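Local coordinates for integron cassette protein (Vibrio cholerae, PDB 3FY6) that is of unknown function but is carried on a mobile integron gene cassette and adopts a novel fold, with two copies in its assembly, at residues A[16-19]-A[24-27]; A[61-66]-A[71-76]; A[79-84]-A[103-108]. All blocks are in the same frame, centred on the assembly; numbering follows the deposited sequence.

Interaction 1 of 3, residues A[16-19]-A[24-27]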
loop_
_atom_site.group_PDB
_atom_site.type_symbol
_atom_site.label_atom_id
_atom_site.label_comp_id
_atom_site.label_asym_id
_atom_site.label_seq_id
_atom_site.Cartn_x
_atom_site.Cartn_y
_atom_site.Cartn_z
ATOM N N ILE A 16 15.486 2.689 -2.786
ATOM C CA ILE A 16 14.431 2.266 -1.867
ATOM C C ILE A 16 15.013 1.638 -0.601
ATOM O O ILE A 16 15.707 0.626 -0.668
ATOM C CB ILE A 16 13.492 1.243 -2.542
ATOM C CG1 ILE A 16 12.931 1.816 -3.855
ATOM C CG2 ILE A 16 12.370 0.825 -1.582
ATOM C CD1 ILE A 16 11.883 2.900 -3.654
ATOM N N TYR A 17 14.712 2.216 0.556
ATOM C CA TYR A 17 15.280 1.700 1.798
ATOM C C TYR A 17 14.679 0.358 2.187
ATOM O O TYR A 17 13.459 0.207 2.238
ATOM C CB TYR A 17 15.142 2.688 2.959
ATOM C CG TYR A 17 15.838 2.162 4.188
ATOM C CD1 TYR A 17 17.219 2.290 4.331
ATOM C CD2 TYR A 17 15.132 1.480 5.176
ATOM C CE1 TYR A 17 17.877 1.774 5.436
ATOM C CE2 TYR A 17 15.784 0.957 6.301
ATOM C CZ TYR A 17 17.154 1.112 6.417
ATOM O OH TYR A 17 17.805 0.608 7.509
ATOM N N SER A 18 15.545 -0.609 2.471
ATOM C CA SER A 18 15.132 -1.957 2.840
ATOM C C SER A 18 15.621 -2.329 4.233
ATOM O O SER A 18 16.823 -2.458 4.457
ATOM C CB SER A 18 15.693 -2.975 1.845
ATOM O OG SER A 18 15.658 -4.287 2.402
ATOM N N PRO A 19 14.689 -2.533 5.168
ATOM C CA PRO A 19 15.042 -2.957 6.526
ATOM C C PRO A 19 15.679 -4.339 6.509
ATOM O O PRO A 19 16.365 -4.718 7.453
ATOM C CB PRO A 19 13.688 -3.030 7.240
ATOM C CG PRO A 19 12.769 -2.180 6.420
ATOM C CD PRO A 19 13.242 -2.326 5.006
ATOM N N HIS A 24 19.631 1.380 1.182
ATOM C CA HIS A 24 18.789 1.700 0.035
ATOM C C HIS A 24 19.121 0.758 -1.116
ATOM O O HIS A 24 20.257 0.733 -1.603
ATOM C CB HIS A 24 18.987 3.159 -0.394
ATOM C CG HIS A 24 18.390 4.143 0.562
ATOM N ND1 HIS A 24 19.033 4.543 1.715
ATOM C CD2 HIS A 24 17.198 4.786 0.554
ATOM C CE1 HIS A 24 18.263 5.391 2.374
ATOM N NE2 HIS A 24 17.144 5.556 1.691
ATOM N N GLU A 25 18.137 -0.034 -1.529
ATOM C CA GLU A 25 18.287 -0.902 -2.691
ATOM C C GLU A 25 17.992 -0.116 -3.972
ATOM O O GLU A 25 17.087 0.724 -4.010
ATOM C CB GLU A 25 17.353 -2.101 -2.585
ATOM C CG GLU A 25 17.640 -3.001 -1.388
ATOM C CD GLU A 25 18.873 -3.866 -1.600
ATOM O OE1 GLU A 25 18.836 -4.736 -2.492
ATOM O OE2 GLU A 25 19.871 -3.688 -0.873
ATOM N N THR A 26 18.762 -0.386 -5.019
ATOM C CA THR A 26 18.598 0.334 -6.274
ATOM C C THR A 26 17.566 -0.374 -7.141
ATOM O O THR A 26 17.739 -1.532 -7.506
ATOM C CB THR A 26 19.938 0.457 -7.042
ATOM O OG1 THR A 26 20.919 1.096 -6.211
ATOM C CG2 THR A 26 19.755 1.267 -8.332
ATOM N N TYR A 27 16.470 0.311 -7.434
ATOM C CA TYR A 27 15.505 -0.207 -8.394
ATOM C C TYR A 27 15.742 0.523 -9.702
ATOM O O TYR A 27 15.706 1.751 -9.745
ATOM C CB TYR A 27 14.082 0.032 -7.909
ATOM C CG TYR A 27 13.646 -0.939 -6.839
ATOM C CD1 TYR A 27 14.269 -0.958 -5.598
ATOM C CD2 TYR A 27 12.610 -1.839 -7.072
ATOM C CE1 TYR A 27 13.872 -1.848 -4.614
ATOM C CE2 TYR A 27 12.203 -2.737 -6.093
ATOM C CZ TYR A 27 12.836 -2.737 -4.868
ATOM O OH TYR A 27 12.447 -3.634 -3.902
#
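With CG of Tyr17 anti to the backbone N (chi1 -175°) and CG of His24 anti to its own carbonyl carbon (chi1 -72°), the two rings are swung together on one face of the hairpin formed by strands 10-18 and 23-31. Tyr17 turns its ring edge toward the imidazole face in a T-shaped pair, with ring centroids 5.3 Å apart and planes at 69°. Its CB sits over that same imidazole as a CH-pi contact, 3.9 Å from CB to the His24 ring centroid. This pairing belongs to a non-hydrogen-bonded site, where CA of Tyr17 and CA of His24 are drawn to 3.9 Å. The next site is a hydrogen-bonded pair. Ile16 N reaches Glu25 O at 2.8 Å in a nearly straight bond, and Glu25 N returns to Ile16 O at 2.7 Å. On the face of Ile16 and Glu25, the Ile16 side chain crosses that of Tyr27 at about a right angle, CG1 of Ile16 to CD1 of Tyr27 3.5 Å, and Ser18 CB meets Glu25 CG. Tyr27 OH and Ser18 OG hydrogen-bond to Asp69 OD2 and Asp69 O, and Glu25 forms a salt bridge with Arg23. Helix 95-114 packs on Ile16 through Ala106 and on Tyr17 and His24 through Asn110, while helix 62-67 meets the Tyr27 ring with Ile65 and Met66.

Interaction 2 of 3, residues A[61-66]-A[71-76]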
loop_
_atom_site.group_PDB
_atom_site.type_symbol
_atom_site.label_atom_id
_atom_site.label_comp_id
_atom_site.label_asym_id
_atom_site.label_seq_id
_atom_site.Cartn_x
_atom_site.Cartn_y
_atom_site.Cartn_z
ATOM N N THR A 61 3.783 -8.206 -9.014
ATOM C CA THR A 61 3.676 -6.748 -8.968
ATOM C C THR A 61 4.913 -6.103 -8.352
ATOM O O THR A 61 5.733 -6.775 -7.720
ATOM C CB THR A 61 2.449 -6.293 -8.151
ATOM O OG1 THR A 61 2.615 -6.697 -6.787
ATOM C CG2 THR A 61 1.157 -6.888 -8.713
ATOM N N LEU A 62 5.028 -4.792 -8.530
ATOM C CA LEU A 62 6.068 -4.006 -7.885
ATOM C C LEU A 62 6.006 -4.205 -6.381
ATOM O O LEU A 62 7.023 -4.307 -5.701
ATOM C CB LEU A 62 5.852 -2.527 -8.202
ATOM C CG LEU A 62 6.978 -1.607 -7.760
ATOM C CD1 LEU A 62 8.260 -2.025 -8.453
ATOM C CD2 LEU A 62 6.635 -0.170 -8.084
ATOM N N GLN A 63 4.785 -4.263 -5.867
ATOM C CA GLN A 63 4.564 -4.475 -4.452
ATOM C C GLN A 63 5.167 -5.813 -4.009
ATOM O O GLN A 63 5.831 -5.890 -2.973
ATOM C CB GLN A 63 3.061 -4.396 -4.146
ATOM C CG GLN A 63 2.457 -2.988 -4.349
ATOM C CD GLN A 63 2.177 -2.619 -5.822
ATOM O OE1 GLN A 63 1.848 -3.478 -6.647
ATOM N NE2 GLN A 63 2.282 -1.326 -6.138
ATOM N N ASP A 64 4.947 -6.860 -4.802
ATOM C CA ASP A 64 5.492 -8.183 -4.502
ATOM C C ASP A 64 7.011 -8.164 -4.358
ATOM O O ASP A 64 7.550 -8.696 -3.391
ATOM C CB ASP A 64 5.104 -9.197 -5.587
ATOM C CG ASP A 64 3.627 -9.566 -5.550
ATOM O OD1 ASP A 64 2.974 -9.341 -4.506
ATOM O OD2 ASP A 64 3.120 -10.084 -6.570
ATOM N N ILE A 65 7.707 -7.569 -5.322
ATOM C CA ILE A 65 9.173 -7.584 -5.270
ATOM C C ILE A 65 9.695 -6.724 -4.122
ATOM O O ILE A 65 10.678 -7.073 -3.475
ATOM C CB ILE A 65 9.856 -7.239 -6.633
ATOM C CG1 ILE A 65 9.637 -5.786 -7.030
ATOM C CG2 ILE A 65 9.343 -8.163 -7.741
ATOM C CD1 ILE A 65 10.057 -5.487 -8.474
HETATM N N MSE A 66 9.017 -5.615 -3.850
HETATM C CA MSE A 66 9.364 -4.802 -2.694
HETATM C C MSE A 66 9.097 -5.512 -1.353
HETATM O O MSE A 66 9.832 -5.297 -0.381
HETATM C CB MSE A 66 8.657 -3.450 -2.753
HETATM C CG MSE A 66 9.153 -2.564 -3.889
HETATM SE SE MSE A 66 8.463 -0.756 -3.676
HETATM C CE MSE A 66 9.258 0.099 -5.249
ATOM N N VAL A 71 9.647 -4.272 2.310
ATOM C CA VAL A 71 9.092 -2.949 2.059
ATOM C C VAL A 71 7.612 -3.113 1.689
ATOM O O VAL A 71 7.270 -3.958 0.864
ATOM C CB VAL A 71 9.865 -2.221 0.917
ATOM C CG1 VAL A 71 9.154 -0.942 0.501
ATOM C CG2 VAL A 71 11.309 -1.932 1.343
ATOM N N TYR A 72 6.748 -2.313 2.312
ATOM C CA TYR A 72 5.302 -2.406 2.117
ATOM C C TYR A 72 4.782 -1.076 1.604
ATOM O O TYR A 72 4.356 -0.224 2.380
ATOM C CB TYR A 72 4.628 -2.819 3.440
ATOM C CG TYR A 72 5.279 -4.070 3.976
ATOM C CD1 TYR A 72 4.862 -5.324 3.547
ATOM C CD2 TYR A 72 6.377 -3.998 4.828
ATOM C CE1 TYR A 72 5.488 -6.476 3.993
ATOM C CE2 TYR A 72 7.008 -5.142 5.281
ATOM C CZ TYR A 72 6.558 -6.379 4.862
ATOM O OH TYR A 72 7.182 -7.525 5.305
ATOM N N PRO A 73 4.828 -0.895 0.277
ATOM C CA PRO A 73 4.507 0.371 -0.379
ATOM C C PRO A 73 3.005 0.499 -0.520
ATOM O O PRO A 73 2.308 -0.510 -0.489
ATOM C CB PRO A 73 5.116 0.204 -1.779
ATOM C CG PRO A 73 5.407 -1.281 -1.933
ATOM C CD PRO A 73 4.956 -1.990 -0.695
ATOM N N PRO A 74 2.501 1.725 -0.674
ATOM C CA PRO A 74 1.066 1.866 -0.941
ATOM C C PRO A 74 0.702 1.041 -2.178
ATOM O O PRO A 74 1.525 0.884 -3.083
ATOM C CB PRO A 74 0.913 3.357 -1.216
ATOM C CG PRO A 74 2.084 3.995 -0.486
ATOM C CD PRO A 74 3.200 3.022 -0.626
ATOM N N GLU A 75 -0.507 0.496 -2.212
ATOM C CA GLU A 75 -0.898 -0.400 -3.297
ATOM C C GLU A 75 -0.916 0.303 -4.666
ATOM O O GLU A 75 -0.695 -0.330 -5.694
ATOM C CB GLU A 75 -2.257 -1.047 -2.988
ATOM C CG GLU A 75 -3.069 -1.464 -4.218
ATOM C CD GLU A 75 -2.495 -2.681 -4.936
ATOM O OE1 GLU A 75 -1.902 -3.548 -4.258
ATOM O OE2 GLU A 75 -2.647 -2.772 -6.176
ATOM N N ILE A 76 -1.165 1.610 -4.670
ATOM C CA ILE A 76 -1.208 2.384 -5.912
ATOM C C ILE A 76 0.175 2.688 -6.526
ATOM O O ILE A 76 0.265 3.266 -7.611
ATOM C CB ILE A 76 -1.918 3.723 -5.681
ATOM C CG1 ILE A 76 -2.378 4.321 -7.016
ATOM C CG2 ILE A 76 -1.003 4.681 -4.896
ATOM C CD1 ILE A 76 -3.166 5.625 -6.866
HETATM O O HOH W 1 0.149 -4.981 -5.083
#
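Met66 and Val71 bring the chain back on itself at the end of a short helix: Val71 N donates to Met66 O at 2.9 Å, an i+5 to i bond of the pi-turn type. Beyond this closure the irregular 71-76 segment runs back past helix 62-67, so that CA of Pro73 comes to 6.3 Å from CA of Gln63. The packing starts beside the turn, where Met66 CB lies 4.1 Å from Val71 CB. Farther along, the extended selenomethionine chain of Met66 brings its selenium to the CG corner of the Pro73 ring, with SE of Met66 3.6 Å from CG of Pro73. In Gln63 the bend at chi2 (78°) brings the amide across to Glu75. There one water donates to both side chains, 2.8 Å to Gln63 OE1 and 2.6 Å to Glu75 OE1, bridging the buried amide to the carboxylate. Glu75 OE1 also lies close to Glu75 OE1 of the second subunit, a meeting of like charges that might raise the affinity of one of them for a proton. Tyr72, Pro74 and Ile76 likewise pack against the second subunit, and Val71 rests on Val109 and Thr113 of helix 95-114. At the start of the helix, Asp64 N donates to Thr61 OG1 at 3.1 Å, and Thr61 N returns a bond of 3.2 Å to Asp64 OD2, which it meets from above the carboxylate plane. This reciprocal pair is a capping box with Thr61 as N-cap, a common helix-start motif, here heading a short helix whose outgoing loop folds back along it to the dimer interface.

Interaction 3 of 3, residues A[79-84]-A[103-108]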
loop_
_atom_site.group_PDB
_atom_site.type_symbol
_atom_site.label_atom_id
_atom_site.label_comp_id
_atom_site.label_asym_id
_atom_site.label_seq_id
_atom_site.Cartn_x
_atom_site.Cartn_y
_atom_site.Cartn_z
ATOM N N ASN A 79 0.844 1.746 -10.157
ATOM C CA ASN A 79 0.015 2.561 -11.018
ATOM C C ASN A 79 0.662 3.937 -11.215
ATOM O O ASN A 79 0.643 4.487 -12.317
ATOM C CB ASN A 79 -1.400 2.681 -10.427
ATOM C CG ASN A 79 -2.303 3.572 -11.255
ATOM O OD1 ASN A 79 -2.443 4.757 -10.974
ATOM N ND2 ASN A 79 -2.905 3.010 -12.296
ATOM N N LEU A 80 1.260 4.477 -10.159
ATOM C CA LEU A 80 2.030 5.725 -10.291
ATOM C C LEU A 80 3.185 5.576 -11.280
ATOM O O LEU A 80 3.388 6.440 -12.132
ATOM C CB LEU A 80 2.578 6.195 -8.947
ATOM C CG LEU A 80 1.568 6.508 -7.844
ATOM C CD1 LEU A 80 2.234 7.368 -6.785
ATOM C CD2 LEU A 80 0.327 7.194 -8.400
ATOM N N PHE A 81 3.949 4.490 -11.176
ATOM C CA PHE A 81 5.020 4.265 -12.149
ATOM C C PHE A 81 4.444 4.252 -13.559
ATOM O O PHE A 81 5.010 4.844 -14.478
ATOM C CB PHE A 81 5.740 2.945 -11.897
ATOM C CG PHE A 81 6.765 3.001 -10.798
ATOM C CD1 PHE A 81 6.422 3.418 -9.520
ATOM C CD2 PHE A 81 8.065 2.590 -11.035
ATOM C CE1 PHE A 81 7.369 3.440 -8.499
ATOM C CE2 PHE A 81 9.017 2.610 -10.026
ATOM C CZ PHE A 81 8.667 3.038 -8.755
ATOM N N GLN A 82 3.328 3.549 -13.729
ATOM C CA GLN A 82 2.688 3.462 -15.034
ATOM C C GLN A 82 2.355 4.856 -15.553
ATOM O O GLN A 82 2.557 5.156 -16.727
ATOM C CB GLN A 82 1.421 2.608 -14.960
ATOM C CG GLN A 82 0.590 2.624 -16.234
ATOM C CD GLN A 82 -0.655 1.757 -16.113
ATOM O OE1 GLN A 82 -0.582 0.529 -16.134
ATOM N NE2 GLN A 82 -1.802 2.395 -15.995
ATOM N N HIS A 83 1.849 5.707 -14.670
ATOM C CA HIS A 83 1.419 7.035 -15.078
ATOM C C HIS A 83 2.602 7.853 -15.565
ATOM O O HIS A 83 2.553 8.432 -16.637
ATOM C CB HIS A 83 0.698 7.769 -13.947
ATOM C CG HIS A 83 0.268 9.160 -14.310
ATOM N ND1 HIS A 83 -0.600 9.425 -15.343
ATOM C CD2 HIS A 83 0.600 10.364 -13.780
ATOM C CE1 HIS A 83 -0.799 10.731 -15.431
ATOM N NE2 HIS A 83 -0.081 11.324 -14.494
ATOM N N ALA A 84 3.666 7.899 -14.774
ATOM C CA ALA A 84 4.845 8.649 -15.171
ATOM C C ALA A 84 5.357 8.172 -16.532
ATOM O O ALA A 84 5.723 8.982 -17.398
ATOM C CB ALA A 84 5.928 8.528 -14.117
ATOM N N GLU A 103 11.345 9.829 -8.613
ATOM C CA GLU A 103 12.057 9.981 -7.351
ATOM C C GLU A 103 11.132 10.419 -6.221
ATOM O O GLU A 103 11.362 10.064 -5.064
ATOM C CB GLU A 103 13.240 10.941 -7.499
ATOM C CG GLU A 103 14.394 10.313 -8.309
ATOM C CD GLU A 103 15.591 11.240 -8.514
ATOM O OE1 GLU A 103 15.414 12.478 -8.484
ATOM O OE2 GLU A 103 16.714 10.725 -8.718
ATOM N N LEU A 104 10.087 11.184 -6.543
ATOM C CA LEU A 104 9.142 11.574 -5.508
ATOM C C LEU A 104 8.319 10.350 -5.067
ATOM O O LEU A 104 7.882 10.261 -3.912
ATOM C CB LEU A 104 8.228 12.729 -5.958
ATOM C CG LEU A 104 8.852 14.086 -6.315
ATOM C CD1 LEU A 104 7.752 15.105 -6.642
ATOM C CD2 LEU A 104 9.727 14.612 -5.180
ATOM N N VAL A 105 8.104 9.406 -5.977
ATOM C CA VAL A 105 7.398 8.193 -5.583
ATOM C C VAL A 105 8.285 7.343 -4.664
ATOM O O VAL A 105 7.822 6.810 -3.653
ATOM C CB VAL A 105 6.951 7.362 -6.781
ATOM C CG1 VAL A 105 6.275 6.090 -6.295
ATOM C CG2 VAL A 105 5.993 8.168 -7.650
ATOM N N ALA A 106 9.569 7.231 -5.007
ATOM C CA ALA A 106 10.503 6.490 -4.162
ATOM C C ALA A 106 10.573 7.130 -2.788
ATOM O O ALA A 106 10.575 6.438 -1.770
ATOM C CB ALA A 106 11.904 6.429 -4.802
ATOM N N GLN A 107 10.622 8.460 -2.767
ATOM C CA GLN A 107 10.672 9.210 -1.522
ATOM C C GLN A 107 9.453 8.913 -0.646
ATOM O O GLN A 107 9.569 8.773 0.581
ATOM C CB GLN A 107 10.762 10.707 -1.825
ATOM C CG GLN A 107 10.737 11.627 -0.617
ATOM C CD GLN A 107 10.697 13.089 -1.025
ATOM O OE1 GLN A 107 11.234 13.464 -2.066
ATOM N NE2 GLN A 107 10.050 13.917 -0.212
ATOM N N TRP A 108 8.286 8.824 -1.280
ATOM C CA TRP A 108 7.055 8.479 -0.578
ATOM C C TRP A 108 7.157 7.076 0.037
ATOM O O TRP A 108 6.854 6.865 1.214
ATOM C CB TRP A 108 5.877 8.522 -1.552
ATOM C CG TRP A 108 4.530 8.303 -0.908
ATOM C CD1 TRP A 108 4.155 8.656 0.354
ATOM C CD2 TRP A 108 3.366 7.744 -1.530
ATOM N NE1 TRP A 108 2.830 8.338 0.564
ATOM C CE2 TRP A 108 2.325 7.770 -0.575
ATOM C CE3 TRP A 108 3.106 7.208 -2.793
ATOM C CZ2 TRP A 108 1.056 7.278 -0.845
ATOM C CZ3 TRP A 108 1.836 6.724 -3.063
ATOM C CH2 TRP A 108 0.828 6.772 -2.099
#
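The Phe81 ring and the Trp108 indole are each met obliquely by a methyl group from the opposite helix. CG1 of Val105 comes to 3.6 Å from CE1 of Phe81, and CD1 of Leu80 comes to the six-membered ring of Trp108. Together they join a helical hairpin of helices 77-89 and 95-114, whose segments 79-84 and 103-108 run almost antiparallel at 169°, their axes staying 10.7 Å apart. At that spacing the backbones keep well clear of each other, the nearest CA atoms being those of Leu80 and Val105 at 7.6 Å, and apolar side chains bridge the interval without any hydrogen bond between the segments. Val105 stands in the middle: its chi1 of 178°, CG1 anti to the backbone N, decides which methyl goes where, CG1 to Phe81 and CG2 to Leu80. Phe81 also packs on Leu14 of strand 10-18, so this side of the hairpin rests on the sheet. The other side faces the second subunit. There Leu80 packs on Tyr125 and Val105 on Trp122 of that chain, and Trp108 NE1, a buried polar atom, is satisfied by a hydrogen bond to Val112 O of the second subunit. Within the hairpin, one methyl serves both partners of Leu80: its CD1 lies 3.8 Å from CZ3 of Trp108 and 3.9 Å from CG2 of Val105.

In the fold
From the N terminus, interaction 1 closes the turn between the first two strands of the antiparallel sheet. Interaction 2 then closes the short loop after helix 62-67, and interaction 3 closes the long connection between helices 77-89 and 95-114. The three follow in series; none nests within or crosses another. They are nonetheless packed together: Val71 CG2 lies against Tyr17 O, Leu62 CD2 against Phe81 CE1, and Pro74 CG against Trp108 CH2, while interactions 1 and 3 touch through helix 95-114. The edge hairpin, the loop and the helices thus pack into one continuous core, and interactions 2 and 3 also reach the second subunit, which interaction 1 does not touch.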